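Local coordinates for protein eukaryotic peptide chain release factor GTP-binding subunit (Schizosaccharomyces pombe, PDB 1R5B) that is the GTP-binding subunit of a eukaryotic peptide chain release factor, an elongation factor Tu-like protein that carries a P-loop domain, at residues V186-M191 against D208-F213; I152-G157 against K204-K209; V196-E201 against Y228-A233; V47-V52 against A173-T178. All coordinates share one frame; numbering follows the deposited sequence.

Contact 1: V186-M191 against D208-F213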
loop_
_atom_site.group_PDB
_atom_site.type_symbol
_atom_site.label_atom_id
_atom_site.label_comp_id
_atom_site.label_asym_id
_atom_site.label_seq_id
_atom_site.Cartn_x
_atom_site.Cartn_y
_atom_site.Cartn_z
ATOM N N VAL A 186 -8.576 -13.098 -8.485
ATOM C CA VAL A 186 -9.644 -14.021 -8.819
ATOM C C VAL A 186 -9.652 -15.107 -7.752
ATOM O O VAL A 186 -8.695 -15.877 -7.630
ATOM C CB VAL A 186 -9.422 -14.662 -10.202
ATOM C CG1 VAL A 186 -10.455 -15.770 -10.462
ATOM C CG2 VAL A 186 -9.488 -13.634 -11.276
ATOM N N VAL A 187 -10.727 -15.155 -6.983
ATOM C CA VAL A 187 -10.867 -16.101 -5.889
ATOM C C VAL A 187 -11.750 -17.280 -6.348
ATOM O O VAL A 187 -12.911 -17.105 -6.709
ATOM C CB VAL A 187 -11.414 -15.355 -4.650
ATOM C CG1 VAL A 187 -12.110 -16.251 -3.720
ATOM C CG2 VAL A 187 -10.253 -14.654 -3.919
ATOM N N ILE A 188 -11.165 -18.470 -6.395
ATOM C CA ILE A 188 -11.895 -19.668 -6.753
ATOM C C ILE A 188 -12.526 -20.210 -5.459
ATOM O O ILE A 188 -11.830 -20.792 -4.623
ATOM C CB ILE A 188 -10.953 -20.730 -7.392
ATOM C CG1 ILE A 188 -10.189 -20.178 -8.607
ATOM C CG2 ILE A 188 -11.746 -21.979 -7.786
ATOM C CD1 ILE A 188 -11.033 -19.717 -9.721
ATOM N N ASN A 189 -13.840 -20.022 -5.309
ATOM C CA ASN A 189 -14.562 -20.311 -4.068
ATOM C C ASN A 189 -15.199 -21.706 -4.079
ATOM O O ASN A 189 -15.224 -22.371 -5.108
ATOM C CB ASN A 189 -15.630 -19.231 -3.871
ATOM C CG ASN A 189 -16.229 -19.223 -2.470
ATOM O OD1 ASN A 189 -17.385 -18.841 -2.282
ATOM N ND2 ASN A 189 -15.446 -19.625 -1.487
ATOM N N LYS A 190 -15.693 -22.141 -2.921
ATOM C CA LYS A 190 -16.389 -23.420 -2.757
ATOM C C LYS A 190 -15.503 -24.641 -3.003
ATOM O O LYS A 190 -15.981 -25.675 -3.463
ATOM C CB LYS A 190 -17.642 -23.489 -3.641
ATOM C CG LYS A 190 -18.524 -22.246 -3.592
ATOM C CD LYS A 190 -19.894 -22.548 -4.183
ATOM C CE LYS A 190 -20.927 -21.480 -3.871
ATOM N NZ LYS A 190 -21.994 -21.476 -4.917
ATOM N N MET A 191 -14.224 -24.535 -2.662
ATOM C CA MET A 191 -13.289 -25.642 -2.847
ATOM C C MET A 191 -13.622 -26.852 -1.946
ATOM O O MET A 191 -13.225 -27.974 -2.248
ATOM C CB MET A 191 -11.847 -25.171 -2.604
ATOM C CG MET A 191 -11.323 -24.146 -3.622
ATOM S SD MET A 191 -11.196 -24.722 -5.333
ATOM C CE MET A 191 -10.200 -26.065 -5.208
ATOM N N ASP A 208 -7.251 -22.367 -15.733
ATOM C CA ASP A 208 -6.911 -22.375 -17.156
ATOM C C ASP A 208 -8.051 -21.819 -18.014
ATOM O O ASP A 208 -7.815 -21.084 -18.966
ATOM C CB ASP A 208 -6.559 -23.793 -17.633
ATOM C CG ASP A 208 -5.297 -24.348 -16.964
ATOM O OD1 ASP A 208 -4.735 -23.669 -16.060
ATOM O OD2 ASP A 208 -4.797 -25.461 -17.277
ATOM N N LYS A 209 -9.280 -22.168 -17.661
ATOM C CA LYS A 209 -10.444 -21.692 -18.384
ATOM C C LYS A 209 -10.634 -20.203 -18.154
ATOM O O LYS A 209 -10.911 -19.465 -19.094
ATOM C CB LYS A 209 -11.692 -22.468 -17.945
ATOM C CG LYS A 209 -12.997 -22.033 -18.609
ATOM C CD LYS A 209 -13.025 -22.358 -20.092
ATOM C CE LYS A 209 -13.826 -21.332 -20.901
ATOM N NZ LYS A 209 -15.292 -21.587 -20.835
ATOM N N LEU A 210 -10.480 -19.754 -16.907
ATOM C CA LEU A 210 -10.669 -18.344 -16.592
ATOM C C LEU A 210 -9.589 -17.509 -17.296
ATOM O O LEU A 210 -9.853 -16.430 -17.819
ATOM C CB LEU A 210 -10.639 -18.103 -15.083
ATOM C CG LEU A 210 -11.987 -18.224 -14.387
ATOM C CD1 LEU A 210 -11.787 -18.552 -12.934
ATOM C CD2 LEU A 210 -12.785 -16.944 -14.519
ATOM N N SER A 211 -8.381 -18.051 -17.331
ATOM C CA SER A 211 -7.246 -17.390 -17.948
ATOM C C SER A 211 -7.482 -17.144 -19.444
ATOM O O SER A 211 -7.266 -16.052 -19.945
ATOM C CB SER A 211 -5.999 -18.241 -17.730
ATOM O OG SER A 211 -4.882 -17.590 -18.271
ATOM N N MET A 212 -7.951 -18.158 -20.153
ATOM C CA MET A 212 -8.293 -17.987 -21.564
ATOM C C MET A 212 -9.458 -16.996 -21.746
ATOM O O MET A 212 -9.397 -16.110 -22.588
ATOM C CB MET A 212 -8.613 -19.335 -22.198
ATOM C CG MET A 212 -7.411 -20.275 -22.259
ATOM S SD MET A 212 -5.973 -19.575 -23.120
ATOM C CE MET A 212 -6.250 -20.205 -24.705
ATOM N N PHE A 213 -10.479 -17.108 -20.906
ATOM C CA PHE A 213 -11.709 -16.352 -21.088
ATOM C C PHE A 213 -11.517 -14.873 -20.759
ATOM O O PHE A 213 -12.008 -14.016 -21.477
ATOM C CB PHE A 213 -12.821 -16.989 -20.241
ATOM C CG PHE A 213 -14.150 -16.278 -20.301
ATOM C CD1 PHE A 213 -15.095 -16.638 -21.234
ATOM C CD2 PHE A 213 -14.465 -15.285 -19.381
ATOM C CE1 PHE A 213 -16.330 -16.003 -21.277
ATOM C CE2 PHE A 213 -15.690 -14.647 -19.420
ATOM C CZ PHE A 213 -16.623 -15.008 -20.373
#
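L210 reaches from its helix toward two residues of one strand, V186 and I188, and a single branch of it, the methyl CD1, makes both contacts. The meeting with I188 is tip to tip: CD1 of L210 lies 3.5 Å from CD1 of I188, methyl against methyl. I188 gets there by keeping CG1 beside its backbone N (chi1 -55°) and turning CD1 a second time in the same sense (chi2 -61°). V186 approaches differently. Its side chain and that of L210 cross obliquely, and V186 offers CG1, which sits 4.0 Å from L210 CD1. No hydrogen bond spans the contact; it is apolar and buried, with 93 Å² of surface hidden between the segments, and V186 CA and L210 CA are 9.0 Å apart. V186 and I188 lie two apart on an extended strand, which puts both on one face of the sheet and lets one leucine serve the pair. L210 also touches I152 of strand 147-153, and I188 touches A154 in the loop that follows that strand. Strand 184-189 runs between strands 147-153 and 226-230, hydrogen-bonded to each: V187 pairs with L150 and I152, V186 with K227 and M229. Helix 200-218 lies over this face, and one turn on from K209, F213 meets F163 edge-to-face and packs against helix 169-178.

Contact 2: I152-G157 against K204-K209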
loop_
_atom_site.group_PDB
_atom_site.type_symbol
_atom_site.label_atom_id
_atom_site.label_comp_id
_atom_site.label_asym_id
_atom_site.label_seq_id
_atom_site.Cartn_x
_atom_site.Cartn_y
_atom_site.Cartn_z
ATOM N N ILE A 152 -15.398 -16.565 -8.065
ATOM C CA ILE A 152 -15.925 -17.576 -8.983
ATOM C C ILE A 152 -16.213 -18.874 -8.228
ATOM O O ILE A 152 -15.426 -19.288 -7.387
ATOM C CB ILE A 152 -14.917 -17.848 -10.118
ATOM C CG1 ILE A 152 -14.660 -16.581 -10.949
ATOM C CG2 ILE A 152 -15.413 -18.976 -11.027
ATOM C CD1 ILE A 152 -15.819 -16.145 -11.841
ATOM N N SER A 153 -17.345 -19.506 -8.522
ATOM C CA SER A 153 -17.671 -20.795 -7.933
ATOM C C SER A 153 -16.945 -21.908 -8.671
ATOM O O SER A 153 -16.952 -21.949 -9.902
ATOM C CB SER A 153 -19.169 -21.060 -8.001
ATOM O OG SER A 153 -19.448 -22.398 -7.626
ATOM N N ALA A 154 -16.352 -22.820 -7.907
ATOM C CA ALA A 154 -15.646 -23.974 -8.453
ATOM C C ALA A 154 -16.558 -25.191 -8.576
ATOM O O ALA A 154 -16.177 -26.176 -9.186
ATOM C CB ALA A 154 -14.446 -24.312 -7.591
ATOM N N ARG A 155 -17.749 -25.130 -7.988
ATOM C CA ARG A 155 -18.720 -26.224 -8.086
ATOM C C ARG A 155 -18.983 -26.623 -9.544
ATOM O O ARG A 155 -19.125 -25.762 -10.404
ATOM C CB ARG A 155 -20.037 -25.815 -7.422
ATOM C CG ARG A 155 -21.119 -26.911 -7.378
ATOM C CD ARG A 155 -22.548 -26.377 -7.346
ATOM N NE ARG A 155 -22.745 -25.418 -6.255
ATOM C CZ ARG A 155 -23.691 -25.482 -5.316
ATOM N NH1 ARG A 155 -24.585 -26.477 -5.287
ATOM N NH2 ARG A 155 -23.742 -24.532 -4.382
ATOM N N ARG A 156 -19.045 -27.924 -9.815
ATOM C CA ARG A 156 -19.378 -28.405 -11.156
ATOM C C ARG A 156 -20.803 -27.978 -11.493
ATOM O O ARG A 156 -21.688 -28.008 -10.629
ATOM C CB ARG A 156 -19.232 -29.933 -11.242
ATOM C CG ARG A 156 -17.788 -30.417 -11.081
ATOM C CD ARG A 156 -17.550 -31.903 -11.374
ATOM N NE ARG A 156 -16.201 -32.277 -10.952
ATOM C CZ ARG A 156 -15.077 -32.013 -11.630
ATOM N NH1 ARG A 156 -15.105 -31.395 -12.816
ATOM N NH2 ARG A 156 -13.905 -32.379 -11.117
ATOM N N GLY A 157 -21.022 -27.577 -12.744
ATOM C CA GLY A 157 -22.285 -26.971 -13.149
ATOM C C GLY A 157 -22.299 -25.455 -12.995
ATOM O O GLY A 157 -22.536 -24.744 -13.961
ATOM N N LYS A 204 -6.981 -26.229 -11.255
ATOM C CA LYS A 204 -6.225 -25.996 -12.479
ATOM C C LYS A 204 -7.152 -25.848 -13.676
ATOM O O LYS A 204 -6.908 -25.005 -14.531
ATOM C CB LYS A 204 -5.234 -27.142 -12.753
ATOM C CG LYS A 204 -3.771 -26.797 -12.477
ATOM C CD LYS A 204 -2.814 -27.792 -13.169
ATOM C CE LYS A 204 -1.344 -27.362 -13.054
ATOM N NZ LYS A 204 -1.025 -26.783 -11.707
ATOM N N GLU A 205 -8.205 -26.665 -13.728
ATOM C CA GLU A 205 -9.183 -26.602 -14.809
ATOM C C GLU A 205 -9.930 -25.275 -14.794
ATOM O O GLU A 205 -10.143 -24.682 -15.840
ATOM C CB GLU A 205 -10.193 -27.759 -14.728
ATOM C CG GLU A 205 -11.177 -27.796 -15.896
ATOM C CD GLU A 205 -12.336 -28.741 -15.683
ATOM O OE1 GLU A 205 -12.587 -29.125 -14.524
ATOM O OE2 GLU A 205 -13.003 -29.099 -16.682
ATOM N N CYS A 206 -10.314 -24.816 -13.608
ATOM C CA CYS A 206 -11.028 -23.557 -13.448
ATOM C C CYS A 206 -10.137 -22.364 -13.779
ATOM O O CYS A 206 -10.589 -21.402 -14.383
ATOM C CB CYS A 206 -11.562 -23.421 -12.022
ATOM S SG CYS A 206 -12.965 -24.502 -11.658
ATOM N N VAL A 207 -8.869 -22.451 -13.403
ATOM C CA VAL A 207 -7.921 -21.363 -13.609
ATOM C C VAL A 207 -7.590 -21.251 -15.094
ATOM O O VAL A 207 -7.656 -20.169 -15.646
ATOM C CB VAL A 207 -6.629 -21.567 -12.775
ATOM C CG1 VAL A 207 -5.473 -20.686 -13.277
ATOM C CG2 VAL A 207 -6.909 -21.275 -11.327
ATOM N N ASP A 208 -7.251 -22.367 -15.733
ATOM C CA ASP A 208 -6.911 -22.375 -17.156
ATOM C C ASP A 208 -8.051 -21.819 -18.014
ATOM O O ASP A 208 -7.815 -21.084 -18.966
ATOM C CB ASP A 208 -6.559 -23.793 -17.633
ATOM C CG ASP A 208 -5.297 -24.348 -16.964
ATOM O OD1 ASP A 208 -4.735 -23.669 -16.060
ATOM O OD2 ASP A 208 -4.797 -25.461 -17.277
ATOM N N LYS A 209 -9.280 -22.168 -17.661
ATOM C CA LYS A 209 -10.444 -21.692 -18.384
ATOM C C LYS A 209 -10.634 -20.203 -18.154
ATOM O O LYS A 209 -10.911 -19.465 -19.094
ATOM C CB LYS A 209 -11.692 -22.468 -17.945
ATOM C CG LYS A 209 -12.997 -22.033 -18.609
ATOM C CD LYS A 209 -13.025 -22.358 -20.092
ATOM C CE LYS A 209 -13.826 -21.332 -20.901
ATOM N NZ LYS A 209 -15.292 -21.587 -20.835
#
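A154 and R156 are the residues of 152-157 that meet the helix, at C206 and E205 respectively. The path begins on the strand: I152 is hydrogen-bonded through its backbone to N189, and turns its side chain to F159. S153 follows with CB pointing away from the helix; its OG accepts from R155 N at 3.2 Å, with an N-H...O angle of 139°, which makes an ST turn where the strand gives way to loop. OG is also bonded to E158. At A154 the backbone itself comes close, with CA 4.2 Å from C206 SG and the methyl CB 4.3 Å from the same sulfur, an apolar contact that is buried. R155 points away and pairs with E158 and E193. R156 swings back: its chain is extended from CG to NE, and it crosses E205 at about a right angle. R156 NH1 lies 3.8 Å from E205 OE1, a long salt bridge, with guanidinium and carboxylate planes 45° apart. E205 keeps CG anti to its backbone N (chi1 -176°) and stretches out to meet it. Its OE1 is shared with R202, which also bonds to A154 O, so the two arginines probably stabilise the carboxylate together. G157 then stands at the N-cap of helix 158-161. The loop follows the C-terminal end of strand 147-153, with helix 200-218 packed on the mostly parallel sheet, consistent with the alpha/beta P-loop NTPase fold.

Contact 3: V196-E201 against Y228-A233; sequences VQWSEE and YMPVSA
W198 points its indole at P230, V231 and S232, which lie in a row along the second segment. Starting at CB, the chain leaves a residue whose positive phi (53°) marks a turn just ahead of the helix, and CG stays beside the backbone N with chi1 -70°. CB and CG still stand well back from P230, and the five-membered ring also keeps its distance from 228-233; its NE1 looks instead to Q237, in a weak hydrogen bond. The six-membered ring does the work. CZ3 meets P230 CB at 3.9 Å, the closest approach, with the two side chains crossing at about a right angle. At the far end, CH2 rests 4.2 Å from the carbonyl carbon of V231, whose own CB is directed away. CZ2 closes the row, 4.3 Å from S232 CB. All three partners come obliquely to the ring, and no hydrogen bond joins the segments. The polar end of S232 is used differently: OG is bonded to D192 and T235. The indole is also packed against V243 and V247, while W198 O accepts from W250, so the turn is held at its backbone as well. Next in the chain, S199 is the N-cap of helix 200-218, its OG bonded to R202 N. The helix returns over Y228 and P230 through Y203, and strand 226-230, last in its sheet, pairs with strand 184-189, where V231 leans on V187 and N189.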
loop_
_atom_site.group_PDB
_atom_site.type_symbol
_atom_site.label_atom_id
_atom_site.label_comp_id
_atom_site.label_asym_id
_atom_site.label_seq_id
_atom_site.Cartn_x
_atom_site.Cartn_y
_atom_site.Cartn_z
ATOM N N VAL A 196 -16.137 -30.532 -5.692
ATOM C CA VAL A 196 -14.739 -30.136 -5.604
ATOM C C VAL A 196 -14.258 -30.558 -4.239
ATOM O O VAL A 196 -14.837 -30.139 -3.233
ATOM C CB VAL A 196 -14.604 -28.606 -5.637
ATOM C CG1 VAL A 196 -13.165 -28.189 -5.961
ATOM C CG2 VAL A 196 -15.606 -28.000 -6.599
ATOM N N GLN A 197 -13.213 -31.365 -4.144
ATOM C CA GLN A 197 -12.739 -31.726 -2.800
ATOM C C GLN A 197 -11.298 -31.305 -2.634
ATOM O O GLN A 197 -10.415 -32.113 -2.348
ATOM C CB GLN A 197 -12.982 -33.202 -2.532
ATOM C CG GLN A 197 -14.470 -33.482 -2.389
ATOM C CD GLN A 197 -14.776 -34.896 -1.946
ATOM O OE1 GLN A 197 -15.333 -35.668 -2.716
ATOM N NE2 GLN A 197 -14.417 -35.233 -0.711
ATOM N N TRP A 198 -11.097 -30.003 -2.823
ATOM C CA TRP A 198 -9.780 -29.403 -2.948
ATOM C C TRP A 198 -8.982 -30.124 -4.032
ATOM O O TRP A 198 -7.772 -30.292 -3.933
ATOM C CB TRP A 198 -9.051 -29.385 -1.593
ATOM C CG TRP A 198 -9.657 -28.405 -0.625
ATOM C CD1 TRP A 198 -10.616 -28.664 0.322
ATOM C CD2 TRP A 198 -9.362 -27.011 -0.518
ATOM N NE1 TRP A 198 -10.929 -27.513 1.005
ATOM C CE2 TRP A 198 -10.173 -26.484 0.509
ATOM C CE3 TRP A 198 -8.492 -26.144 -1.191
ATOM C CZ2 TRP A 198 -10.136 -25.142 0.880
ATOM C CZ3 TRP A 198 -8.459 -24.808 -0.823
ATOM C CH2 TRP A 198 -9.275 -24.321 0.202
ATOM N N SER A 199 -9.678 -30.546 -5.080
ATOM C CA SER A 199 -9.024 -31.222 -6.184
ATOM C C SER A 199 -8.146 -30.220 -6.915
ATOM O O SER A 199 -8.635 -29.188 -7.367
ATOM C CB SER A 199 -10.059 -31.788 -7.152
ATOM O OG SER A 199 -9.458 -32.092 -8.400
ATOM N N GLU A 200 -6.858 -30.521 -7.028
ATOM C CA GLU A 200 -5.972 -29.749 -7.889
ATOM C C GLU A 200 -6.404 -29.808 -9.364
ATOM O O GLU A 200 -6.192 -28.851 -10.098
ATOM C CB GLU A 200 -4.519 -30.213 -7.757
ATOM C CG GLU A 200 -3.512 -29.155 -8.195
ATOM C CD GLU A 200 -2.072 -29.642 -8.222
ATOM O OE1 GLU A 200 -1.817 -30.860 -8.033
ATOM O OE2 GLU A 200 -1.189 -28.785 -8.447
ATOM N N GLU A 201 -6.996 -30.922 -9.802
ATOM C CA GLU A 201 -7.511 -31.022 -11.175
ATOM C C GLU A 201 -8.608 -30.000 -11.466
ATOM O O GLU A 201 -8.640 -29.437 -12.546
ATOM C CB GLU A 201 -8.056 -32.418 -11.479
ATOM C CG GLU A 201 -7.115 -33.301 -12.275
ATOM C CD GLU A 201 -6.371 -34.278 -11.383
ATOM O OE1 GLU A 201 -5.792 -33.808 -10.376
ATOM O OE2 GLU A 201 -6.377 -35.501 -11.675
ATOM N N TYR A 228 -4.617 -15.850 -8.984
ATOM C CA TYR A 228 -5.647 -16.847 -8.658
ATOM C C TYR A 228 -5.392 -17.410 -7.262
ATOM O O TYR A 228 -4.233 -17.612 -6.866
ATOM C CB TYR A 228 -5.645 -17.980 -9.686
ATOM C CG TYR A 228 -6.010 -17.514 -11.069
ATOM C CD1 TYR A 228 -5.023 -17.182 -11.992
ATOM C CD2 TYR A 228 -7.343 -17.378 -11.449
ATOM C CE1 TYR A 228 -5.357 -16.730 -13.259
ATOM C CE2 TYR A 228 -7.687 -16.927 -12.720
ATOM C CZ TYR A 228 -6.689 -16.605 -13.613
ATOM O OH TYR A 228 -7.012 -16.168 -14.865
ATOM N N MET A 229 -6.471 -17.660 -6.518
ATOM C CA MET A 229 -6.372 -18.233 -5.174
ATOM C C MET A 229 -7.585 -19.070 -4.829
ATOM O O MET A 229 -8.714 -18.615 -4.998
ATOM C CB MET A 229 -6.249 -17.133 -4.135
ATOM C CG MET A 229 -4.886 -17.117 -3.494
ATOM S SD MET A 229 -4.687 -15.829 -2.327
ATOM C CE MET A 229 -5.107 -14.485 -3.248
ATOM N N PRO A 230 -7.358 -20.284 -4.333
ATOM C CA PRO A 230 -8.455 -21.128 -3.878
ATOM C C PRO A 230 -8.834 -20.708 -2.474
ATOM O O PRO A 230 -7.947 -20.373 -1.676
ATOM C CB PRO A 230 -7.843 -22.520 -3.886
ATOM C CG PRO A 230 -6.411 -22.288 -3.586
ATOM C CD PRO A 230 -6.058 -20.955 -4.159
ATOM N N VAL A 231 -10.137 -20.654 -2.224
ATOM C CA VAL A 231 -10.695 -20.471 -0.895
ATOM C C VAL A 231 -11.999 -21.253 -0.750
ATOM O O VAL A 231 -12.562 -21.778 -1.720
ATOM C CB VAL A 231 -11.012 -18.994 -0.591
ATOM C CG1 VAL A 231 -9.830 -18.085 -0.921
ATOM C CG2 VAL A 231 -12.240 -18.531 -1.355
ATOM N N SER A 232 -12.468 -21.316 0.488
ATOM C CA SER A 232 -13.833 -21.706 0.786
ATOM C C SER A 232 -14.373 -20.734 1.824
ATOM O O SER A 232 -13.931 -20.727 2.971
ATOM C CB SER A 232 -13.899 -23.137 1.306
ATOM O OG SER A 232 -15.163 -23.379 1.893
ATOM N N ALA A 233 -15.337 -19.923 1.402
ATOM C CA ALA A 233 -15.899 -18.860 2.222
ATOM C C ALA A 233 -16.800 -19.425 3.311
ATOM O O ALA A 233 -17.012 -18.782 4.343
ATOM C CB ALA A 233 -16.680 -17.876 1.345
#

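Contact 4: V47-V52 against A173-T178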
loop_
_atom_site.group_PDB
_atom_site.type_symbol
_atom_site.label_atom_id
_atom_site.label_comp_id
_atom_site.label_asym_id
_atom_site.label_seq_id
_atom_site.Cartn_x
_atom_site.Cartn_y
_atom_site.Cartn_z
ATOM N N VAL A 47 -13.215 -3.849 -3.802
ATOM C CA VAL A 47 -14.535 -4.159 -4.317
ATOM C C VAL A 47 -14.567 -5.621 -4.729
ATOM O O VAL A 47 -13.606 -6.125 -5.293
ATOM C CB VAL A 47 -14.922 -3.244 -5.488
ATOM C CG1 VAL A 47 -13.997 -3.438 -6.703
ATOM C CG2 VAL A 47 -16.361 -3.468 -5.876
ATOM N N PHE A 48 -15.671 -6.290 -4.414
ATOM C CA PHE A 48 -15.876 -7.692 -4.753
ATOM C C PHE A 48 -16.908 -7.797 -5.872
ATOM O O PHE A 48 -17.932 -7.120 -5.852
ATOM C CB PHE A 48 -16.349 -8.475 -3.525
ATOM C CG PHE A 48 -15.270 -8.722 -2.526
ATOM C CD1 PHE A 48 -14.828 -7.708 -1.712
ATOM C CD2 PHE A 48 -14.679 -9.962 -2.416
ATOM C CE1 PHE A 48 -13.820 -7.931 -0.795
ATOM C CE2 PHE A 48 -13.670 -10.186 -1.496
ATOM C CZ PHE A 48 -13.245 -9.171 -0.687
ATOM N N ILE A 49 -16.607 -8.651 -6.844
ATOM C CA ILE A 49 -17.423 -8.829 -8.044
ATOM C C ILE A 49 -17.704 -10.315 -8.259
ATOM O O ILE A 49 -16.876 -11.164 -7.959
ATOM C CB ILE A 49 -16.681 -8.253 -9.270
ATOM C CG1 ILE A 49 -16.370 -6.770 -9.054
ATOM C CG2 ILE A 49 -17.496 -8.442 -10.545
ATOM C CD1 ILE A 49 -15.660 -6.122 -10.217
ATOM N N GLY A 50 -18.874 -10.624 -8.803
ATOM C CA GLY A 50 -19.255 -12.006 -9.043
ATOM C C GLY A 50 -20.741 -12.214 -8.938
ATOM O O GLY A 50 -21.495 -11.272 -8.696
ATOM N N HIS A 51 -21.167 -13.455 -9.141
ATOM C CA HIS A 51 -22.581 -13.813 -9.035
ATOM C C HIS A 51 -22.978 -13.915 -7.563
ATOM O O HIS A 51 -22.160 -14.259 -6.715
ATOM C CB HIS A 51 -22.847 -15.138 -9.764
ATOM C CG HIS A 51 -24.284 -15.367 -10.108
ATOM N ND1 HIS A 51 -25.254 -15.578 -9.154
ATOM C CD2 HIS A 51 -24.914 -15.432 -11.306
ATOM C CE1 HIS A 51 -26.422 -15.758 -9.746
ATOM N NE2 HIS A 51 -26.242 -15.675 -11.052
ATOM N N VAL A 52 -24.239 -13.616 -7.270
ATOM C CA VAL A 52 -24.763 -13.712 -5.902
ATOM C C VAL A 52 -24.557 -15.103 -5.323
ATOM O O VAL A 52 -24.283 -15.253 -4.134
ATOM C CB VAL A 52 -26.293 -13.430 -5.800
ATOM C CG1 VAL A 52 -26.635 -12.850 -4.405
ATOM C CG2 VAL A 52 -26.798 -12.509 -6.917
ATOM N N ALA A 173 -16.172 -9.557 -15.804
ATOM C CA ALA A 173 -14.817 -9.164 -16.177
ATOM C C ALA A 173 -14.827 -7.780 -16.828
ATOM O O ALA A 173 -13.948 -6.960 -16.560
ATOM C CB ALA A 173 -14.193 -10.187 -17.105
ATOM N N VAL A 174 -15.823 -7.515 -17.665
ATOM C CA VAL A 174 -15.992 -6.179 -18.234
ATOM C C VAL A 174 -16.205 -5.139 -17.114
ATOM O O VAL A 174 -15.706 -4.011 -17.194
ATOM C CB VAL A 174 -17.160 -6.141 -19.222
ATOM C CG1 VAL A 174 -17.547 -4.702 -19.582
ATOM C CG2 VAL A 174 -16.796 -6.933 -20.481
ATOM N N LEU A 175 -16.910 -5.536 -16.060
ATOM C CA LEU A 175 -17.142 -4.652 -14.930
ATOM C C LEU A 175 -15.834 -4.331 -14.216
ATOM O O LEU A 175 -15.593 -3.185 -13.875
ATOM C CB LEU A 175 -18.151 -5.266 -13.958
ATOM C CG LEU A 175 -18.663 -4.365 -12.834
ATOM C CD1 LEU A 175 -19.368 -3.142 -13.394
ATOM C CD2 LEU A 175 -19.600 -5.159 -11.921
ATOM N N ALA A 176 -14.982 -5.330 -14.011
ATOM C CA ALA A 176 -13.711 -5.104 -13.344
ATOM C C ALA A 176 -12.832 -4.127 -14.136
ATOM O O ALA A 176 -12.184 -3.258 -13.558
ATOM C CB ALA A 176 -12.982 -6.406 -13.136
ATOM N N ARG A 177 -12.823 -4.275 -15.458
ATOM C CA ARG A 177 -12.083 -3.381 -16.333
ATOM C C ARG A 177 -12.672 -1.964 -16.260
ATOM O O ARG A 177 -11.930 -0.989 -16.114
ATOM C CB ARG A 177 -12.073 -3.921 -17.779
ATOM C CG ARG A 177 -10.805 -3.633 -18.584
ATOM C CD ARG A 177 -9.457 -3.999 -17.898
ATOM N NE ARG A 177 -8.744 -5.037 -18.618
ATOM C CZ ARG A 177 -7.467 -5.390 -18.408
ATOM N NH1 ARG A 177 -6.712 -4.824 -17.466
ATOM N NH2 ARG A 177 -6.936 -6.352 -19.147
ATOM N N THR A 178 -13.994 -1.848 -16.325
ATOM C CA THR A 178 -14.660 -0.551 -16.159
ATOM C C THR A 178 -14.356 0.133 -14.804
ATOM O O THR A 178 -14.373 1.357 -14.715
ATOM C CB THR A 178 -16.168 -0.721 -16.331
ATOM O OG1 THR A 178 -16.445 -1.175 -17.660
ATOM C CG2 THR A 178 -16.896 0.623 -16.266
#
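Strand 42-50 leads into a loop that fits the P-loop (Walker A) pattern, and its residue I49 packs against L175 and A176 of the helix beside it. The isoleucine uses two arms. Its long one runs straight out, chi2 -179°, and brings CD1 within 3.8 Å of A176 CA and 4.0 Å of A176 CB, so this methyl presses on the helix backbone where a small residue leaves it accessible. Its short one, CG2, is 4.1 Å from L175 CD2; these two side chains cross at a slant. L175 carries CG beside its carbonyl carbon (chi1 -171°), and of its two methyls CD2 is the one that meets I49. The contact is wholly apolar across the segments and hides 130 Å². Within the helix, V174 O takes two bonds from T178: OG1 at 3.0 Å and the backbone N at 2.9 Å. They reach it from opposite faces of the carbonyl plane, OG1 lying 36° out of it. Right after I49 comes G50, where the P-loop-like turn starts; G50 O has a weak hydrogen bond from K56 NZ, and both residues belong to that pattern. Strand 42-50 pairs with strand 147-153, I49 bonding to V149 and V151 and touching L150. F48 faces the other way, onto L59 and I63 of helix 56-66, so the sheet has a helix on either side. Helix 169-178 in turn packs through A173 on L214, V217 and A218 of helix 200-218.

In the fold
All four contacts join one mixed sheet to helices 169-178 and 200-218 and to the turn before the latter, and their strands lie side by side in the order 42-50, 147-153, 184-189, 226-230. Contacts 1, 2 and 3 share helix 200-218 or its preceding turn; the centres of contacts 1 and 2 are about 5 Å apart, those of 2 and 3 about 9 Å. Contact 4 lies about 20 Å from contact 3, centre to centre. Along the chain, contact 4 closes before 1 and 3 open, contact 2 crosses 3 and 4, contact 1 crosses 3, and contacts 1 and 2 end on the same stretch of helix. The two helices pack together on the sheet of the GTP-binding domain, with contact 4 next to the P-loop-like turn.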